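Local atomic coordinates of putative exported protein (PDB entry 3OCJ), a protein that is of unknown function but has a Rossmann-like methyltransferase domain, probably binds S-adenosylmethionine, and holds a palmitic acid in the crystal. Residues A[98-103]-A[293-298]; A[106-111]-A[192-197]; A[238-243]-A[248-253]. All coordinates share one frame; numbering follows the deposited sequence.

Contacts 1 and 2 lie about 11 Å apart, centre to centre, and share helix 96-115, which packs against the seven-stranded mixed sheet of the methyltransferase-like fold. They touch where the F296 ring meets the amide of N194 and where T298 meets F108. Contact 3 is more peripheral: its centre is about 12 Å from that of contact 1, which it reaches through A293, R294 and L295, and about 22 Å from that of contact 2. Along the chain, contacts 2 and 3 come in series, both nested inside the loop closed by 98-103 and 293-298. Helix 96-115 thus meets both the end of strand 188-192 and the hairpin loop before strand 298-302, beside the bound palmitic acid.

Contact 1. Residues A[98-103]-A[293-298]; sequences VLATRE and ARLFPT. With PLM (palmitic acid), chain D.
The loop of the C-terminal beta hairpin, between strands 286-289 and 298-302, closes here on helix 96-115 beside the bound palmitic acid. A100 points into the loop, and its CB meets L295 CB at 3.7 Å and F296 CB at 3.9 Å. With CG anti to the backbone N (chi1 -152°), the F296 side chain runs alongside T101, both pointing the same way. F296 CE2 comes 3.4 Å from T101 OG1, the hydroxyl approaching the ring obliquely. That hydroxyl is hydrogen-bonded to R104, which also makes a cation-pi contact with F296. No hydrogen bond runs directly between 98-103 and 293-298, though E103 OE1 accepts one from R292 N; a water bridges the two segments, donating to E103 OE2 at 2.7 Å and accepting from A293 N at 2.9 Å. The palmitic acid packs on the same helix, its atom CA 3.6 Å from V98 CG2 and its C6 3.9 Å from T101 CB, while its C3 approaches the F296 ring obliquely. D291 holds the loop through L295 N and F296 N. Around the contact, V98 and T101 pack on helix 68-76, F296 reaches S226 of strand 221-226, and the chain enters strand 298-302 at T298.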
loop_
_atom_site.group_PDB
_atom_site.type_symbol
_atom_site.label_atom_id
_atom_site.label_comp_id
_atom_site.label_asym_id
_atom_site.label_seq_id
_atom_site.Cartn_x
_atom_site.Cartn_y
_atom_site.Cartn_z
ATOM N N VAL A 98 -9.886 0.480 -1.941
ATOM C CA VAL A 98 -9.507 -0.926 -1.881
ATOM C C VAL A 98 -9.515 -1.514 -3.293
ATOM O O VAL A 98 -8.610 -2.278 -3.664
ATOM C CB VAL A 98 -10.457 -1.735 -0.955
ATOM C CG1 VAL A 98 -10.136 -3.224 -1.021
ATOM C CG2 VAL A 98 -10.339 -1.226 0.486
ATOM N N LEU A 99 -10.537 -1.177 -4.079
ATOM C CA LEU A 99 -10.582 -1.633 -5.458
ATOM C C LEU A 99 -9.343 -1.139 -6.192
ATOM O O LEU A 99 -8.723 -1.887 -6.942
ATOM C CB LEU A 99 -11.846 -1.121 -6.143
ATOM C CG LEU A 99 -13.152 -1.731 -5.626
ATOM C CD1 LEU A 99 -14.353 -0.954 -6.142
ATOM C CD2 LEU A 99 -13.248 -3.189 -6.046
ATOM N N ALA A 100 -8.964 0.111 -5.935
ATOM C CA ALA A 100 -7.809 0.717 -6.592
ATOM C C ALA A 100 -6.487 0.027 -6.224
ATOM O O ALA A 100 -5.645 -0.192 -7.086
ATOM C CB ALA A 100 -7.745 2.194 -6.285
ATOM N N THR A 101 -6.286 -0.311 -4.951
ATOM C CA THR A 101 -5.032 -0.974 -4.612
ATOM C C THR A 101 -4.948 -2.377 -5.203
ATOM O O THR A 101 -3.855 -2.843 -5.502
ATOM C CB THR A 101 -4.707 -0.951 -3.093
ATOM O OG1 THR A 101 -3.320 -1.252 -2.912
ATOM C CG2 THR A 101 -5.547 -1.967 -2.322
ATOM N N ARG A 102 -6.083 -3.066 -5.383
ATOM C CA ARG A 102 -6.034 -4.365 -6.067
ATOM C C ARG A 102 -5.715 -4.209 -7.547
ATOM O O ARG A 102 -4.995 -5.027 -8.129
ATOM C CB ARG A 102 -7.322 -5.179 -5.890
ATOM C CG ARG A 102 -7.563 -5.547 -4.464
ATOM C CD ARG A 102 -8.380 -6.822 -4.301
ATOM N NE ARG A 102 -8.641 -6.975 -2.886
ATOM C CZ ARG A 102 -9.769 -6.604 -2.298
ATOM N NH1 ARG A 102 -10.771 -6.115 -3.025
ATOM N NH2 ARG A 102 -9.898 -6.748 -0.989
ATOM N N GLU A 103 -6.253 -3.160 -8.171
ATOM C CA GLU A 103 -5.897 -2.865 -9.556
ATOM C C GLU A 103 -4.412 -2.544 -9.643
ATOM O O GLU A 103 -3.717 -3.033 -10.531
ATOM C CB GLU A 103 -6.706 -1.686 -10.085
ATOM C CG GLU A 103 -8.182 -1.954 -10.306
ATOM C CD GLU A 103 -8.886 -0.702 -10.760
ATOM O OE1 GLU A 103 -8.614 -0.274 -11.897
ATOM O OE2 GLU A 103 -9.679 -0.150 -9.979
ATOM N N ALA A 293 -10.234 4.476 -11.749
ATOM C CA ALA A 293 -10.681 5.756 -11.214
ATOM C C ALA A 293 -9.540 6.753 -10.963
ATOM O O ALA A 293 -9.793 7.887 -10.561
ATOM C CB ALA A 293 -11.496 5.545 -9.914
ATOM N N ARG A 294 -8.305 6.312 -11.180
ATOM C CA ARG A 294 -7.075 7.109 -10.990
ATOM C C ARG A 294 -6.822 7.477 -9.534
ATOM O O ARG A 294 -6.227 8.517 -9.247
ATOM C CB ARG A 294 -7.048 8.378 -11.861
ATOM C CG ARG A 294 -6.927 8.157 -13.389
ATOM C CD ARG A 294 -8.274 7.959 -14.043
ATOM N NE ARG A 294 -8.154 8.052 -15.507
ATOM C CZ ARG A 294 -7.975 7.014 -16.321
ATOM N NH1 ARG A 294 -7.889 5.784 -15.846
ATOM N NH2 ARG A 294 -7.878 7.218 -17.634
ATOM N N LEU A 295 -7.248 6.594 -8.636
ATOM C CA LEU A 295 -7.011 6.753 -7.199
ATOM C C LEU A 295 -5.608 6.334 -6.769
ATOM O O LEU A 295 -5.091 6.834 -5.764
ATOM C CB LEU A 295 -8.008 5.913 -6.407
ATOM C CG LEU A 295 -9.464 6.012 -6.881
ATOM C CD1 LEU A 295 -10.373 5.079 -6.076
ATOM C CD2 LEU A 295 -9.991 7.439 -6.838
ATOM N N PHE A 296 -5.006 5.391 -7.480
ATOM C CA PHE A 296 -3.771 4.780 -6.993
ATOM C C PHE A 296 -2.910 4.332 -8.171
ATOM O O PHE A 296 -2.711 3.130 -8.378
ATOM C CB PHE A 296 -4.111 3.579 -6.094
ATOM C CG PHE A 296 -3.075 3.259 -5.026
ATOM C CD1 PHE A 296 -1.788 3.795 -5.040
ATOM C CD2 PHE A 296 -3.433 2.407 -3.988
ATOM C CE1 PHE A 296 -0.868 3.471 -4.011
ATOM C CE2 PHE A 296 -2.537 2.075 -2.976
ATOM C CZ PHE A 296 -1.256 2.617 -2.982
ATOM N N PRO A 297 -2.363 5.295 -8.929
ATOM C CA PRO A 297 -1.553 4.907 -10.083
ATOM C C PRO A 297 -0.257 4.209 -9.705
ATOM O O PRO A 297 0.320 4.402 -8.627
ATOM C CB PRO A 297 -1.226 6.244 -10.762
ATOM C CG PRO A 297 -2.264 7.219 -10.261
ATOM C CD PRO A 297 -2.577 6.752 -8.852
ATOM N N THR A 298 0.200 3.403 -10.656
ATOM C CA THR A 298 1.503 2.765 -10.645
ATOM C C THR A 298 2.391 3.595 -11.556
ATOM O O THR A 298 1.924 4.118 -12.574
ATOM C CB THR A 298 1.359 1.341 -11.176
ATOM O OG1 THR A 298 0.547 0.583 -10.271
ATOM C CG2 THR A 298 2.704 0.633 -11.388
HETATM C C1 PLM D . -0.964 0.944 2.326
HETATM O O1 PLM D . -0.689 0.269 1.313
HETATM O O2 PLM D . -0.241 0.815 3.337
HETATM C C2 PLM D . -2.143 1.901 2.369
HETATM C C3 PLM D . -3.085 1.765 1.171
HETATM C C4 PLM D . -4.352 2.566 1.473
HETATM C C5 PLM D . -5.283 2.713 0.277
HETATM C C6 PLM D . -5.887 1.382 -0.157
HETATM C C7 PLM D . -6.282 0.493 1.016
HETATM C C8 PLM D . -7.432 1.052 1.848
HETATM C C9 PLM D . -7.743 0.043 2.949
HETATM C CA PLM D . -9.123 0.232 3.561
HETATM C CB PLM D . -9.583 -1.083 4.180
HETATM C CC PLM D . -10.710 -0.883 5.180
HETATM C CD PLM D . -11.104 -2.215 5.805
HETATM C CE PLM D . -12.110 -1.977 6.926
HETATM C CF PLM D . -12.184 -3.163 7.874
HETATM C CG PLM D . -12.623 -4.441 7.178
HETATM O O HOH W 1 -9.899 2.510 -9.580
#

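Contact 2. Residues A[106-111]-A[192-197]; sequences GHFRRA and TSNGLN
F108 leaves helix 96-115 with CG roughly anti to the carbonyl carbon, on the side of the backbone N (chi1 -89°), which turns its ring toward T192, whose OG1 stands anti to the backbone N. The hydroxyl is 3.3 Å from both F108 CD2 and F108 CE2, an oblique approach to that side of the ring. It also makes a weak hydrogen bond to V224 O. The next residue uses its backbone: S193 O lies at the ring edge, near the ring plane, 3.7 Å from F108 CZ. This places a C-H edge against a carbonyl that already accepts a hydrogen bond from T225 OG1. N194 adds an aliphatic touch, its CB 4.0 Å from F108 CE2. The amide beyond that CB is turned 81° from the phenyl plane, and its ND2 is hydrogen-bonded to S226 OG.

The 192-197 segment leaves the C-terminal end of parallel strand 188-192 in the Rossmann-like methyltransferase domain, and its N194 side chain touches the bound palmitic acid. F108 thus wedges between this strand end and strands 221-226 and 298-302, touching V224, S226 and T298; R104 makes a cation-pi contact with it. The same helix also carries a polar pair: R110 NH1 donates to H107 ND1 at 2.9 Å, nearly straight at 171° and close to both the guanidinium and imidazole planes. R110 NH1 also forms a salt bridge to E289.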
loop_
_atom_site.group_PDB
_atom_site.type_symbol
_atom_site.label_atom_id
_atom_site.label_comp_id
_atom_site.label_asym_id
_atom_site.label_seq_id
_atom_site.Cartn_x
_atom_site.Cartn_y
_atom_site.Cartn_z
ATOM N N GLY A 106 -2.271 -5.522 -9.602
ATOM C CA GLY A 106 -2.242 -6.119 -10.928
ATOM C C GLY A 106 -1.266 -5.416 -11.854
ATOM O O GLY A 106 -0.545 -6.066 -12.625
ATOM N N HIS A 107 -1.247 -4.085 -11.806
ATOM C CA HIS A 107 -0.314 -3.342 -12.653
ATOM C C HIS A 107 1.142 -3.576 -12.237
ATOM O O HIS A 107 2.028 -3.660 -13.090
ATOM C CB HIS A 107 -0.657 -1.844 -12.688
ATOM C CG HIS A 107 -1.960 -1.545 -13.360
ATOM N ND1 HIS A 107 -2.230 -1.920 -14.660
ATOM C CD2 HIS A 107 -3.066 -0.902 -12.915
ATOM C CE1 HIS A 107 -3.452 -1.532 -14.981
ATOM N NE2 HIS A 107 -3.983 -0.916 -13.939
ATOM N N PHE A 108 1.388 -3.676 -10.933
ATOM C CA PHE A 108 2.719 -4.034 -10.447
ATOM C C PHE A 108 3.146 -5.380 -11.025
ATOM O O PHE A 108 4.270 -5.538 -11.481
ATOM C CB PHE A 108 2.740 -4.120 -8.911
ATOM C CG PHE A 108 3.068 -2.821 -8.211
ATOM C CD1 PHE A 108 2.403 -1.640 -8.524
ATOM C CD2 PHE A 108 4.016 -2.793 -7.204
ATOM C CE1 PHE A 108 2.694 -0.451 -7.869
ATOM C CE2 PHE A 108 4.322 -1.610 -6.549
ATOM C CZ PHE A 108 3.644 -0.430 -6.872
ATOM N N ARG A 109 2.248 -6.365 -10.976
ATOM C CA ARG A 109 2.595 -7.685 -11.471
ATOM C C ARG A 109 2.912 -7.617 -12.960
ATOM O O ARG A 109 3.900 -8.199 -13.415
ATOM C CB ARG A 109 1.473 -8.681 -11.180
ATOM C CG ARG A 109 1.456 -9.160 -9.734
ATOM C CD ARG A 109 0.347 -10.176 -9.505
ATOM N NE ARG A 109 0.497 -11.328 -10.387
ATOM C CZ ARG A 109 -0.434 -12.258 -10.568
ATOM N NH1 ARG A 109 -1.590 -12.174 -9.925
ATOM N NH2 ARG A 109 -0.207 -13.273 -11.392
ATOM N N ARG A 110 2.080 -6.922 -13.735
ATOM C CA ARG A 110 2.344 -6.831 -15.171
ATOM C C ARG A 110 3.666 -6.124 -15.457
ATOM O O ARG A 110 4.429 -6.540 -16.351
ATOM C CB ARG A 110 1.202 -6.123 -15.919
ATOM C CG ARG A 110 -0.079 -6.930 -16.044
ATOM C CD ARG A 110 -1.039 -6.310 -17.075
ATOM N NE ARG A 110 -1.261 -4.896 -16.804
ATOM C CZ ARG A 110 -0.859 -3.890 -17.581
ATOM N NH1 ARG A 110 -1.086 -2.640 -17.193
ATOM N NH2 ARG A 110 -0.242 -4.115 -18.738
ATOM N N ALA A 111 3.942 -5.056 -14.715
ATOM C CA ALA A 111 5.157 -4.281 -14.948
ATOM C C ALA A 111 6.387 -5.097 -14.567
ATOM O O ALA A 111 7.358 -5.149 -15.316
ATOM C CB ALA A 111 5.123 -2.967 -14.173
ATOM N N THR A 192 10.916 -2.564 -6.523
ATOM C CA THR A 192 9.514 -2.234 -6.368
ATOM C C THR A 192 9.236 -1.712 -4.945
ATOM O O THR A 192 9.825 -2.189 -3.966
ATOM C CB THR A 192 8.626 -3.440 -6.730
ATOM O OG1 THR A 192 7.247 -3.069 -6.644
ATOM C CG2 THR A 192 8.921 -4.620 -5.816
ATOM N N SER A 193 8.355 -0.720 -4.851
ATOM C CA SER A 193 8.027 -0.091 -3.581
ATOM C C SER A 193 6.564 0.317 -3.537
ATOM O O SER A 193 6.083 1.021 -4.424
ATOM C CB SER A 193 8.902 1.147 -3.358
ATOM O OG SER A 193 8.615 1.748 -2.097
ATOM N N ASN A 194 5.871 -0.121 -2.492
ATOM C CA ASN A 194 4.498 0.309 -2.254
ATOM C C ASN A 194 4.301 0.542 -0.767
ATOM O O ASN A 194 4.759 -0.247 0.050
ATOM C CB ASN A 194 3.521 -0.762 -2.754
ATOM C CG ASN A 194 2.067 -0.401 -2.498
ATOM O OD1 ASN A 194 1.387 -1.030 -1.676
ATOM N ND2 ASN A 194 1.585 0.607 -3.185
ATOM N N GLY A 195 3.619 1.628 -0.422
ATOM C CA GLY A 195 3.174 1.855 0.944
ATOM C C GLY A 195 4.091 2.642 1.861
ATOM O O GLY A 195 3.969 2.561 3.094
ATOM N N LEU A 196 5.012 3.417 1.300
ATOM C CA LEU A 196 5.852 4.296 2.110
ATOM C C LEU A 196 5.552 5.759 1.851
ATOM O O LEU A 196 5.274 6.533 2.770
ATOM C CB LEU A 196 7.340 4.059 1.847
ATOM C CG LEU A 196 8.012 2.860 2.491
ATOM C CD1 LEU A 196 9.489 2.862 2.120
ATOM C CD2 LEU A 196 7.826 2.914 4.001
ATOM N N ASN A 197 5.638 6.153 0.582
ATOM C CA ASN A 197 5.478 7.558 0.247
ATOM C C ASN A 197 4.136 8.131 0.698
ATOM O O ASN A 197 4.047 9.296 1.078
ATOM C CB ASN A 197 5.715 7.801 -1.258
ATOM C CG ASN A 197 4.918 6.844 -2.149
ATOM O OD1 ASN A 197 4.020 6.126 -1.695
ATOM N ND2 ASN A 197 5.229 6.859 -3.434
#

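Contact 3. Residues A[238-243]-A[248-253]; sequences SPWDMQ and HDLQLQ
Apolar contact joins L250 of helix 247-261 to the loop that leads into that helix from strand 221-226, near the edge of the methyltransferase-like fold. L250 has CG anti to the backbone N (chi1 180°), which sends its two methyl groups toward the loop, one to each partner. CD1 comes 4.1 Å from W240 CZ3, at the far end of the indole, and approaches the ring obliquely. CD2 meets the terminal methyl of selenomethionine M242, with CE at 3.7 Å. The M242 chain is bent at chi2 and chi3, and this folding brings CE to the leucine although the side chain does not set out toward the helix. M242 is exposed while L250 is buried, so the pair lies at the solvent boundary of the contact.

No hydrogen bond joins 238-243 to 248-253; the polar interactions are internal or lead outward. W240 also rests on L295 and P231, touches a bound glycerol probably from the crystallisation liquor, and makes a weak hydrogen bond from NE1 to T229 OG1. On the helix, D249 forms a salt bridge to R94, and Q253 OE1 accepts from A97 N.

Two side-chain turns shape the loop. In an ST turn, S238 OG accepts from W240 N at 3.2 Å. In an Asx turn, D241 OD1 accepts from Q243 N at 2.9 Å, the donor standing 42° out of the carboxylate plane.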
loop_
_atom_site.group_PDB
_atom_site.type_symbol
_atom_site.label_atom_id
_atom_site.label_comp_id
_atom_site.label_asym_id
_atom_site.label_seq_id
_atom_site.Cartn_x
_atom_site.Cartn_y
_atom_site.Cartn_z
ATOM N N SER A 238 -6.748 17.154 -9.503
ATOM C CA SER A 238 -7.123 15.775 -9.220
ATOM C C SER A 238 -7.362 15.031 -10.519
ATOM O O SER A 238 -8.079 15.523 -11.388
ATOM C CB SER A 238 -8.411 15.714 -8.419
ATOM O OG SER A 238 -8.814 14.366 -8.231
ATOM N N PRO A 239 -6.798 13.823 -10.645
ATOM C CA PRO A 239 -7.063 12.975 -11.814
ATOM C C PRO A 239 -8.271 12.043 -11.630
ATOM O O PRO A 239 -8.560 11.253 -12.524
ATOM C CB PRO A 239 -5.799 12.123 -11.894
ATOM C CG PRO A 239 -5.427 11.922 -10.435
ATOM C CD PRO A 239 -5.785 13.234 -9.747
ATOM N N TRP A 240 -8.937 12.079 -10.479
ATOM C CA TRP A 240 -10.035 11.156 -10.230
ATOM C C TRP A 240 -11.060 11.202 -11.348
ATOM O O TRP A 240 -11.493 12.288 -11.757
ATOM C CB TRP A 240 -10.729 11.464 -8.899
ATOM C CG TRP A 240 -9.941 11.081 -7.681
ATOM C CD1 TRP A 240 -8.575 10.949 -7.578
ATOM C CD2 TRP A 240 -10.475 10.767 -6.392
ATOM N NE1 TRP A 240 -8.237 10.594 -6.292
ATOM C CE2 TRP A 240 -9.385 10.458 -5.551
ATOM C CE3 TRP A 240 -11.778 10.702 -5.871
ATOM C CZ2 TRP A 240 -9.556 10.102 -4.210
ATOM C CZ3 TRP A 240 -11.945 10.349 -4.547
ATOM C CH2 TRP A 240 -10.839 10.053 -3.728
ATOM N N ASP A 241 -11.453 10.027 -11.839
ATOM C CA ASP A 241 -12.560 9.921 -12.785
ATOM C C ASP A 241 -13.811 9.588 -11.985
ATOM O O ASP A 241 -14.018 8.449 -11.596
ATOM C CB ASP A 241 -12.287 8.831 -13.833
ATOM C CG ASP A 241 -13.439 8.676 -14.838
ATOM O OD1 ASP A 241 -14.482 9.345 -14.666
ATOM O OD2 ASP A 241 -13.278 7.880 -15.788
HETATM N N MSE A 242 -14.648 10.590 -11.740
HETATM C CA MSE A 242 -15.816 10.373 -10.894
HETATM C C MSE A 242 -16.807 9.390 -11.516
HETATM O O MSE A 242 -17.602 8.774 -10.804
HETATM C CB MSE A 242 -16.511 11.697 -10.556
HETATM C CG MSE A 242 -15.614 12.721 -9.858
HETATM SE SE MSE A 242 -14.708 12.048 -8.272
HETATM C CE MSE A 242 -16.236 11.347 -7.349
ATOM N N GLN A 243 -16.759 9.231 -12.833
ATOM C CA GLN A 243 -17.661 8.291 -13.492
ATOM C C GLN A 243 -17.244 6.845 -13.261
ATOM O O GLN A 243 -17.986 5.915 -13.590
ATOM C CB GLN A 243 -17.744 8.575 -14.996
ATOM C CG GLN A 243 -18.528 9.831 -15.321
ATOM C CD GLN A 243 -17.671 10.888 -15.981
ATOM O OE1 GLN A 243 -16.685 11.346 -15.410
ATOM N NE2 GLN A 243 -18.044 11.282 -17.194
ATOM N N HIS A 248 -22.273 6.048 -3.714
ATOM C CA HIS A 248 -22.586 5.607 -2.361
ATOM C C HIS A 248 -21.372 4.973 -1.698
ATOM O O HIS A 248 -21.094 5.226 -0.519
ATOM C CB HIS A 248 -23.744 4.614 -2.328
ATOM C CG HIS A 248 -23.978 4.041 -0.964
ATOM N ND1 HIS A 248 -24.773 4.661 -0.024
ATOM C CD2 HIS A 248 -23.479 2.933 -0.364
ATOM C CE1 HIS A 248 -24.773 3.946 1.089
ATOM N NE2 HIS A 248 -23.998 2.892 0.907
ATOM N N ASP A 249 -20.658 4.132 -2.444
ATOM C CA ASP A 249 -19.484 3.476 -1.875
ATOM C C ASP A 249 -18.399 4.485 -1.528
ATOM O O ASP A 249 -17.672 4.305 -0.554
ATOM C CB ASP A 249 -18.949 2.381 -2.788
ATOM C CG ASP A 249 -19.952 1.263 -3.009
ATOM O OD1 ASP A 249 -20.844 1.084 -2.146
ATOM O OD2 ASP A 249 -19.832 0.554 -4.026
ATOM N N LEU A 250 -18.285 5.550 -2.315
ATOM C CA LEU A 250 -17.358 6.621 -1.964
ATOM C C LEU A 250 -17.793 7.331 -0.675
ATOM O O LEU A 250 -16.965 7.614 0.198
ATOM C CB LEU A 250 -17.210 7.629 -3.114
ATOM C CG LEU A 250 -16.254 8.779 -2.810
ATOM C CD1 LEU A 250 -14.834 8.280 -2.529
ATOM C CD2 LEU A 250 -16.252 9.767 -3.973
ATOM N N GLN A 251 -19.088 7.624 -0.547
ATOM C CA GLN A 251 -19.592 8.244 0.676
ATOM C C GLN A 251 -19.281 7.361 1.878
ATOM O O GLN A 251 -18.840 7.845 2.922
ATOM C CB GLN A 251 -21.103 8.482 0.595
ATOM C CG GLN A 251 -21.502 9.551 -0.404
ATOM C CD GLN A 251 -22.999 9.797 -0.425
ATOM O OE1 GLN A 251 -23.795 8.857 -0.458
ATOM N NE2 GLN A 251 -23.391 11.066 -0.409
ATOM N N LEU A 252 -19.506 6.063 1.720
ATOM C CA LEU A 252 -19.186 5.103 2.774
ATOM C C LEU A 252 -17.700 5.182 3.154
ATOM O O LEU A 252 -17.353 5.305 4.330
ATOM C CB LEU A 252 -19.569 3.688 2.344
ATOM C CG LEU A 252 -19.190 2.567 3.319
ATOM C CD1 LEU A 252 -19.984 2.676 4.618
ATOM C CD2 LEU A 252 -19.381 1.190 2.690
ATOM N N GLN A 253 -16.828 5.112 2.155
ATOM C CA GLN A 253 -15.395 5.212 2.399
ATOM C C GLN A 253 -15.022 6.507 3.112
ATOM O O GLN A 253 -14.228 6.503 4.053
ATOM C CB GLN A 253 -14.632 5.121 1.087
ATOM C CG GLN A 253 -13.152 5.340 1.269
ATOM C CD GLN A 253 -12.422 5.169 -0.028
ATOM O OE1 GLN A 253 -12.378 4.069 -0.576
ATOM N NE2 GLN A 253 -11.834 6.248 -0.525
#